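Local coordinates for uncharacterized protein (Arthrobacter sp., PDB 3KOP), which is of unknown function but adopts a cyclophilin-like fold and belongs to the DUF3830 family, at residues R22-I26 with F181-E185; C35-L40 with V151-E157. All blocks are in the same frame, centred on the assembly; numbering follows the deposited sequence. Where two conformers were deposited one is given.

Interaction 1: residues R22-I26 with F181-E185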
ATOM      1  N   ARG F  22      12.540 -30.887  12.587  1.00 19.77           N
ATOM      2  CA  ARG F  22      12.099 -31.765  11.483  1.00 19.16           C
ATOM      3  C   ARG F  22      12.067 -31.036  10.167  1.00 18.27           C
ATOM      4  O   ARG F  22      11.920 -29.808  10.136  1.00 17.53           O
ATOM      5  CB  ARG F  22      10.722 -32.334  11.708  1.00 19.54           C
ATOM      6  CG  ARG F  22       9.930 -31.746  12.753  1.00 20.67           C
ATOM      7  CD  ARG F  22       8.529 -32.393  12.771  1.00 20.58           C
ATOM      8  NE  ARG F  22       7.524 -31.404  13.099  1.00 19.20           N
ATOM      9  CZ  ARG F  22       6.234 -31.666  13.313  1.00 18.74           C
ATOM     10  NH1 ARG F  22       5.743 -32.895  13.213  1.00 19.43           N
ATOM     11  NH2 ARG F  22       5.424 -30.677  13.621  1.00 17.93           N
ATOM     12  N   TYR F  23      12.158 -31.807   9.083  1.00 17.12           N
ATOM     13  CA  TYR F  23      12.350 -31.272   7.759  1.00 16.65           C
ATOM     14  C   TYR F  23      11.366 -31.868   6.778  1.00 16.43           C
ATOM     15  O   TYR F  23      10.873 -33.017   6.955  1.00 15.58           O
ATOM     16  CB  TYR F  23      13.778 -31.560   7.279  1.00 16.95           C
ATOM     17  CG  TYR F  23      14.825 -30.907   8.134  1.00 17.71           C
ATOM     18  CD1 TYR F  23      15.318 -29.641   7.830  1.00 18.88           C
ATOM     19  CD2 TYR F  23      15.303 -31.540   9.292  1.00 18.84           C
ATOM     20  CE1 TYR F  23      16.272 -29.019   8.656  1.00 20.13           C
ATOM     21  CE2 TYR F  23      16.249 -30.910  10.110  1.00 19.99           C
ATOM     22  CZ  TYR F  23      16.734 -29.681   9.775  1.00 20.74           C
ATOM     23  OH  TYR F  23      17.663 -29.125  10.600  1.00 22.15           O
ATOM     24  N   ILE F  24      11.063 -31.081   5.755  1.00 15.55           N
ATOM     25  CA  ILE F  24      10.242 -31.543   4.640  1.00 16.13           C
ATOM     26  C   ILE F  24      11.039 -31.393   3.345  1.00 16.01           C
ATOM     27  O   ILE F  24      11.898 -30.515   3.217  1.00 16.54           O
ATOM     28  CB  ILE F  24       8.886 -30.769   4.582  1.00 16.00           C
ATOM     29  CG1 ILE F  24       9.117 -29.252   4.380  1.00 15.35           C
ATOM     30  CG2 ILE F  24       8.076 -31.055   5.867  1.00 15.34           C
ATOM     31  CD1 ILE F  24       7.878 -28.446   4.066  1.00 15.50           C
ATOM     32  N   ASN F  25      10.787 -32.297   2.423  1.00 16.52           N
ATOM     33  CA  ASN F  25      11.261 -32.198   1.070  1.00 16.08           C
ATOM     34  C   ASN F  25      10.195 -31.559   0.197  1.00 15.88           C
ATOM     35  O   ASN F  25       8.996 -31.855   0.314  1.00 15.68           O
ATOM     36  CB  ASN F  25      11.626 -33.584   0.537  1.00 16.30           C
ATOM     37  CG  ASN F  25      12.877 -34.120   1.159  1.00 17.81           C
ATOM     38  OD1 ASN F  25      13.816 -33.357   1.429  1.00 19.97           O
ATOM     39  ND2 ASN F  25      12.903 -35.426   1.442  1.00 18.01           N
ATOM     40  N   ILE F  26      10.648 -30.703  -0.704  1.00 15.34           N
ATOM     41  CA  ILE F  26       9.786 -30.002  -1.622  1.00 15.01           C
ATOM     42  C   ILE F  26      10.347 -30.268  -3.013  1.00 15.07           C
ATOM     43  O   ILE F  26      11.479 -29.904  -3.306  1.00 15.02           O
ATOM     44  CB  ILE F  26       9.748 -28.504  -1.355  1.00 14.72           C
ATOM     45  CG1 ILE F  26       9.375 -28.211   0.099  1.00 13.96           C
ATOM     46  CG2 ILE F  26       8.765 -27.830  -2.309  1.00 14.60           C
ATOM     47  CD1 ILE F  26       9.546 -26.705   0.534  1.00 14.31           C
ATOM     48  N   PHE F 181       5.028 -31.892  -1.484  1.00 15.35           N
ATOM     49  CA  PHE F 181       5.557 -31.752  -0.147  1.00 14.86           C
ATOM     50  C   PHE F 181       5.524 -33.110   0.575  1.00 15.25           C
ATOM     51  O   PHE F 181       4.486 -33.767   0.641  1.00 14.91           O
ATOM     52  CB  PHE F 181       4.769 -30.698   0.635  1.00 14.75           C
ATOM     53  CG  PHE F 181       4.787 -29.303  -0.002  1.00 14.19           C
ATOM     54  CD1 PHE F 181       3.961 -29.006  -1.062  1.00 14.44           C
ATOM     55  CD2 PHE F 181       5.592 -28.288   0.525  1.00 15.59           C
ATOM     56  CE1 PHE F 181       3.958 -27.730  -1.630  1.00 15.46           C
ATOM     57  CE2 PHE F 181       5.583 -27.023  -0.025  1.00 13.66           C
ATOM     58  CZ  PHE F 181       4.757 -26.744  -1.102  1.00 13.80           C
ATOM     59  N   SER F 182       6.656 -33.494   1.156  1.00 15.95           N
ATOM     60  CA  SER F 182       6.788 -34.815   1.808  1.00 16.21           C
ATOM     61  C   SER F 182       7.680 -34.704   3.034  1.00 16.78           C
ATOM     62  O   SER F 182       8.479 -33.776   3.157  1.00 16.41           O
ATOM     63  CB  SER F 182       7.368 -35.844   0.827  1.00 15.98           C
ATOM     64  OG  SER F 182       8.685 -35.477   0.375  1.00 17.03           O
ATOM     65  N   ARG F 183       7.556 -35.668   3.942  1.00 16.95           N
ATOM     66  CA  ARG F 183       8.416 -35.701   5.117  1.00 17.73           C
ATOM     67  C   ARG F 183       9.825 -36.165   4.735  1.00 18.80           C
ATOM     68  O   ARG F 183       9.982 -37.107   3.932  1.00 17.55           O
ATOM     69  CB  ARG F 183       7.853 -36.654   6.157  1.00 17.75           C
ATOM     70  CG  ARG F 183       6.498 -36.278   6.655  1.00 17.32           C
ATOM     71  CD  ARG F 183       5.923 -37.398   7.515  1.00 17.23           C
ATOM     72  NE  ARG F 183       4.573 -37.073   7.893  1.00 16.41           N
ATOM     73  CZ  ARG F 183       3.712 -37.917   8.437  1.00 17.34           C
ATOM     74  NH1 ARG F 183       4.053 -39.189   8.668  1.00 17.57           N
ATOM     75  NH2 ARG F 183       2.499 -37.497   8.738  1.00 15.81           N
ATOM     76  N   ALA F 184      10.828 -35.485   5.292  1.00 20.37           N
ATOM     77  CA  ALA F 184      12.237 -35.820   5.047  1.00 22.69           C
ATOM     78  C   ALA F 184      12.679 -36.807   6.109  1.00 25.06           C
ATOM     79  O   ALA F 184      12.387 -36.595   7.287  1.00 26.60           O
ATOM     80  CB  ALA F 184      13.101 -34.595   5.115  1.00 22.13           C
ATOM     81  N   GLU F 185      13.367 -37.865   5.678  1.00 26.78           N
ATOM     82  CA  GLU F 185      13.904 -38.936   6.554  1.00 28.12           C
ATOM     83  C   GLU F 185      14.863 -38.402   7.623  1.00 28.89           C
ATOM     84  O   GLU F 185      15.392 -37.290   7.486  1.00 30.38           O
ATOM     85  CB  GLU F 185      14.612 -39.998   5.710  1.00 27.73           C
TER
HETATM   86  O   HOH W   1      12.491 -34.671   9.602  1.00 16.04           O
HETATM   87  O   HOH W   2       8.756 -33.909  -1.962  1.00 21.05           O
HETATM   88  O   HOH W   3      10.569 -37.015   1.364  1.00 21.39           O
HETATM   89  O   HOH W   4      14.397 -37.506   3.018  1.00 31.40           O

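Interaction 2: residues C35-L40 with V151-E157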
ATOM      1  N   CYS F  35      14.268 -29.599  -2.901  1.00 17.80           N
ATOM      2  CA  CYS F  35      14.981 -28.855  -1.892  1.00 17.49           C
ATOM      3  C   CYS F  35      14.449 -29.313  -0.524  1.00 17.36           C
ATOM      4  O   CYS F  35      13.423 -30.000  -0.449  1.00 17.26           O
ATOM      5  CB  CYS F  35      14.826 -27.339  -2.135  1.00 17.38           C
ATOM      6  SG  CYS F  35      13.163 -26.753  -1.943  1.00 18.61           S
ATOM      7  N   LYS F  36      15.150 -28.953   0.537  1.00 16.44           N
ATOM      8  CA  LYS F  36      14.769 -29.341   1.878  1.00 17.12           C
ATOM      9  C   LYS F  36      14.539 -28.102   2.723  1.00 16.06           C
ATOM     10  O   LYS F  36      15.306 -27.151   2.646  1.00 15.86           O
ATOM     11  CB  LYS F  36      15.842 -30.210   2.545  1.00 17.12           C
ATOM     12  CG  LYS F  36      15.412 -30.741   3.887  1.00 21.35           C
ATOM     13  CD  LYS F  36      16.519 -31.461   4.658  1.00 25.15           C
ATOM     14  CE  LYS F  36      16.824 -32.774   4.089  1.00 27.53           C
ATOM     15  NZ  LYS F  36      17.584 -33.622   5.125  1.00 32.34           N
ATOM     16  N   ALA F  37      13.487 -28.158   3.535  1.00 15.42           N
ATOM     17  CA  ALA F  37      13.054 -27.049   4.350  1.00 15.69           C
ATOM     18  C   ALA F  37      12.901 -27.484   5.789  1.00 15.57           C
ATOM     19  O   ALA F  37      12.419 -28.581   6.064  1.00 15.15           O
ATOM     20  CB  ALA F  37      11.727 -26.481   3.814  1.00 14.35           C
ATOM     21  N   LEU F  38      13.335 -26.606   6.687  1.00 15.54           N
ATOM     22  CA  LEU F  38      13.143 -26.750   8.095  1.00 15.25           C
ATOM     23  C   LEU F  38      11.753 -26.290   8.441  1.00 15.47           C
ATOM     24  O   LEU F  38      11.339 -25.191   8.097  1.00 14.76           O
ATOM     25  CB  LEU F  38      14.142 -25.898   8.845  1.00 15.46           C
ATOM     26  CG  LEU F  38      13.925 -25.731  10.331  1.00 16.70           C
ATOM     27  CD1 LEU F  38      14.274 -27.097  11.048  1.00 15.76           C
ATOM     28  CD2 LEU F  38      14.767 -24.573  10.854  1.00 17.34           C
ATOM     29  N   LEU F  39      11.052 -27.123   9.194  1.00 14.67           N
ATOM     30  CA  LEU F  39       9.725 -26.800   9.628  1.00 15.53           C
ATOM     31  C   LEU F  39       9.802 -25.904  10.862  1.00 15.08           C
ATOM     32  O   LEU F  39      10.541 -26.204  11.775  1.00 15.11           O
ATOM     33  CB  LEU F  39       9.025 -28.104   9.943  1.00 15.72           C
ATOM     34  CG  LEU F  39       7.677 -28.349   9.389  1.00 18.31           C
ATOM     35  CD1 LEU F  39       7.597 -28.046   7.892  1.00 16.61           C
ATOM     36  CD2 LEU F  39       7.286 -29.826   9.682  1.00 17.54           C
ATOM     37  N   LEU F  40       9.040 -24.806  10.879  1.00 15.08           N
ATOM     38  CA  LEU F  40       9.185 -23.776  11.906  1.00 14.94           C
ATOM     39  C   LEU F  40       8.256 -24.069  13.099  1.00 15.40           C
ATOM     40  O   LEU F  40       7.276 -23.352  13.360  1.00 14.29           O
ATOM     41  CB  LEU F  40       8.947 -22.380  11.322  1.00 14.63           C
ATOM     42  CG  LEU F  40       9.933 -21.929  10.230  1.00 14.67           C
ATOM     43  CD1 LEU F  40       9.461 -20.567   9.710  1.00 12.26           C
ATOM     44  CD2 LEU F  40      11.444 -21.901  10.689  1.00 13.81           C
ATOM     45  N   VAL F 151       4.064 -18.236   7.356  1.00 12.76           N
ATOM     46  CA  VAL F 151       5.405 -18.725   7.010  1.00 11.88           C
ATOM     47  C   VAL F 151       5.694 -19.891   7.959  1.00 12.91           C
ATOM     48  O   VAL F 151       5.838 -19.701   9.182  1.00 12.44           O
ATOM     49  CB  VAL F 151       6.519 -17.638   7.173  1.00 12.35           C
ATOM     50  CG1 VAL F 151       7.923 -18.254   6.915  1.00 11.38           C
ATOM     51  CG2 VAL F 151       6.270 -16.414   6.271  1.00 11.52           C
ATOM     52  N   PHE F 152       5.773 -21.106   7.410  1.00 12.62           N
ATOM     53  CA  PHE F 152       5.864 -22.296   8.278  1.00 13.23           C
ATOM     54  C   PHE F 152       7.102 -23.164   8.049  1.00 13.44           C
ATOM     55  O   PHE F 152       7.328 -24.134   8.772  1.00 14.34           O
ATOM     56  CB  PHE F 152       4.575 -23.152   8.148  1.00 12.56           C
ATOM     57  CG  PHE F 152       4.495 -23.964   6.873  1.00 13.72           C
ATOM     58  CD1 PHE F 152       3.913 -23.429   5.723  1.00 13.25           C
ATOM     59  CD2 PHE F 152       4.985 -25.264   6.828  1.00 14.17           C
ATOM     60  CE1 PHE F 152       3.828 -24.147   4.578  1.00 14.22           C
ATOM     61  CE2 PHE F 152       4.911 -25.988   5.650  1.00 14.43           C
ATOM     62  CZ  PHE F 152       4.337 -25.429   4.528  1.00 13.37           C
ATOM     63  N   ALA F 153       7.896 -22.815   7.052  1.00 13.46           N
ATOM     64  CA  ALA F 153       9.131 -23.504   6.791  1.00 13.78           C
ATOM     65  C   ALA F 153      10.099 -22.606   6.058  1.00 14.11           C
ATOM     66  O   ALA F 153       9.701 -21.580   5.440  1.00 14.77           O
ATOM     67  CB  ALA F 153       8.901 -24.781   6.025  1.00 13.36           C
ATOM     68  N   THR F 154      11.369 -22.961   6.166  1.00 14.09           N
ATOM     69  CA  THR F 154      12.405 -22.221   5.480  0.50 14.50           C
ATOM     70  C   THR F 154      13.378 -23.169   4.814  1.00 14.85           C
ATOM     71  O   THR F 154      13.874 -24.137   5.418  1.00 14.63           O
ATOM     72  CB  THR F 154      13.121 -21.249   6.420  0.50 14.65           C
ATOM     73  OG1 THR F 154      13.831 -20.294   5.627  0.50 14.68           O
ATOM     74  CG2 THR F 154      14.086 -21.984   7.368  0.50 14.85           C
ATOM     75  N   ILE F 155      13.607 -22.922   3.525  1.00 15.37           N
ATOM     76  CA  ILE F 155      14.472 -23.790   2.712  1.00 15.47           C
ATOM     77  C   ILE F 155      15.912 -23.674   3.197  1.00 16.65           C
ATOM     78  O   ILE F 155      16.484 -22.583   3.226  1.00 17.00           O
ATOM     79  CB  ILE F 155      14.303 -23.511   1.200  1.00 15.66           C
ATOM     80  CG1 ILE F 155      12.853 -23.832   0.780  1.00 15.49           C
ATOM     81  CG2 ILE F 155      15.282 -24.370   0.364  1.00 15.07           C
ATOM     82  CD1 ILE F 155      12.491 -23.355  -0.607  1.00 14.67           C
ATOM     83  N   VAL F 156      16.497 -24.810   3.587  1.00 16.71           N
ATOM     84  CA  VAL F 156      17.868 -24.854   4.069  1.00 16.94           C
ATOM     85  C   VAL F 156      18.845 -25.587   3.135  1.00 18.03           C
ATOM     86  O   VAL F 156      20.047 -25.463   3.290  1.00 18.24           O
ATOM     87  CB  VAL F 156      17.956 -25.475   5.509  1.00 16.93           C
ATOM     88  CG1 VAL F 156      17.276 -24.563   6.524  1.00 17.47           C
ATOM     89  CG2 VAL F 156      17.366 -26.886   5.548  1.00 16.64           C
ATOM     90  N   GLU F 157      18.344 -26.346   2.167  1.00 18.81           N
ATOM     91  CA  GLU F 157      19.185 -26.973   1.178  1.00 19.31           C
ATOM     92  C   GLU F 157      18.508 -26.923  -0.160  1.00 18.52           C
ATOM     93  O   GLU F 157      17.304 -27.193  -0.262  1.00 18.31           O
ATOM     94  CB  GLU F 157      19.386 -28.456   1.470  1.00 20.52           C
ATOM     95  CG  GLU F 157      20.161 -28.818   2.671  1.00 25.61           C
ATOM     96  CD  GLU F 157      20.245 -30.341   2.824  1.00 29.97           C
ATOM     97  OE1 GLU F 157      20.072 -31.067   1.817  1.00 32.94           O
ATOM     98  OE2 GLU F 157      20.474 -30.799   3.962  1.00 37.48           O
TER

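Interaction 1: residues R22-I26 with F181-E185
Ile26 and Phe181 lie side by side on one face of an antiparallel strand pair, the aliphatic chain running along one flank of the ring. CG1 of Ile26 sits 3.8 Å from CD2 of Phe181, and the CG2 methyl rests over a ring face. Ile24 brings its CD1 methyl to the ring edge, near the ring plane, at 4.2 Å from Phe181 CD2, so the phenyl fills the angle between two isoleucines. The ring reaches this place because its CG stands anti to the carbonyl carbon (chi1 -59°).

The other face, carrying Asn25 and Ser182, is polar and hydrated. Asn25 CB packs against Ser182 OG at 3.5 Å, while the carboxamide leans over Ala184, whose small methyl fits between Asn25 and the Tyr23 CB, 3.8 Å from Ala184 CB. One water gathers Asn25 ND2, Ser182 OG and Arg183 O; another joins Asn25 ND2 to Glu185 N, so solvent ties the Asn25 amide to three residues of 181-185.

Backbone bonds set this register. Asn25 and Ser182 form the hydrogen-bonded pair, with Asn25 N to Ser182 O at 2.8 Å and Ser182 N to Asn25 O at 3.0 Å. Beyond them Ala184 N reaches Tyr23 O at 3.0 Å, and a water then bridges Tyr23 N and Ala184 O. The guanidinium of Arg183 turns to Trp52, whose O it binds and whose ring it meets in a cation-pi contact.

The segment axes make 143°, well short of 180°, and successive side chains alternate between an apolar face (Ile24, Ile26, Phe181) and a hydrated one (Asn25, Ser182): this is a twisted antiparallel pair with one face turned to the core, as in the curled sheet of a cyclophilin-like fold.

Interaction 2: residues C35-L40 with V151-E157
A classic beta bulge marks this antiparallel pairing of residues 35-40 with 151-157: two residues, Val156 and Glu157, sit opposite the single Lys36, offsetting the pairing by one residue. Lys36 O consequently accepts two bonds, from Val156 N at 2.8 Å, in the carbonyl plane, and from Glu157 N at 3.2 Å, tilted 19° from it. Lys36 N returns a bond to Glu157 O. Past the bulge, regular pairing resumes between Leu38 and Thr154, and Leu40 N finally meets Phe152 O at 2.8 Å.

On the buried face Ile155 splays its branches around Cys35: CD1 touches SG at 3.7 Å, while CG2 approaches Cys35 CB. Its CG1 also lies 4.2 Å from Ala37 CB. A glycine in place of Ile155 would probably strip the Cys35 sulfur of its CD1 and CG2 contacts and the Ala37 methyl of one of its apolar neighbours, opening a gap on this face. Further along, Ala37 CB meets Ala153 CB, and Leu39 crosses Phe152 at a slant, its CD1 methyl at the ring edge, 4.0 Å from CD2 of Phe152.

The opposite face is more open. There the Lys36 and Glu157 chains run alongside each other, but 4.2 Å from Lys36 NZ to Glu157 OE2 is too long for a salt bridge; Lys36 also makes a cation-pi contact with Tyr23.

Where the strand 35-39 ends, Leu40, its CG anti to the carbonyl carbon (chi1 -63°), leans its CB over Phe152 O and rests CD1 on CG1 of Val151 at 3.9 Å.

Strand 23-28 continues the sheet beyond 35-39, and strand 96-103 pairs with 151-157, where Phe152 and Ala153 form a second classic bulge opposite Val97. Helix 45-54 packs on Leu39 and Phe152, and Val151 touches Arg135 of a second subunit.

In the fold
Interactions 1 and 2 belong to one antiparallel sheet, their centres about 9 Å apart. Strands 23-28 and 33-39 follow each other in the chain and are neighbours in the sheet, joined by probable hydrogen bonds from Cys35 N to Ile26 O (2.8 Å) and from Ala37 N to Ile24 O (2.9 Å). The strand order across both contacts is therefore 178-183, 23-28, 33-39, 145-157. Along the chain, interaction 2 closes within the span bracketed by interaction 1, whose partners are 155 residues apart at their closest ends. Interaction 1 thus places the last strand of the chain beside its first, while interaction 2 adds strand 145-157 on the far side of 33-39.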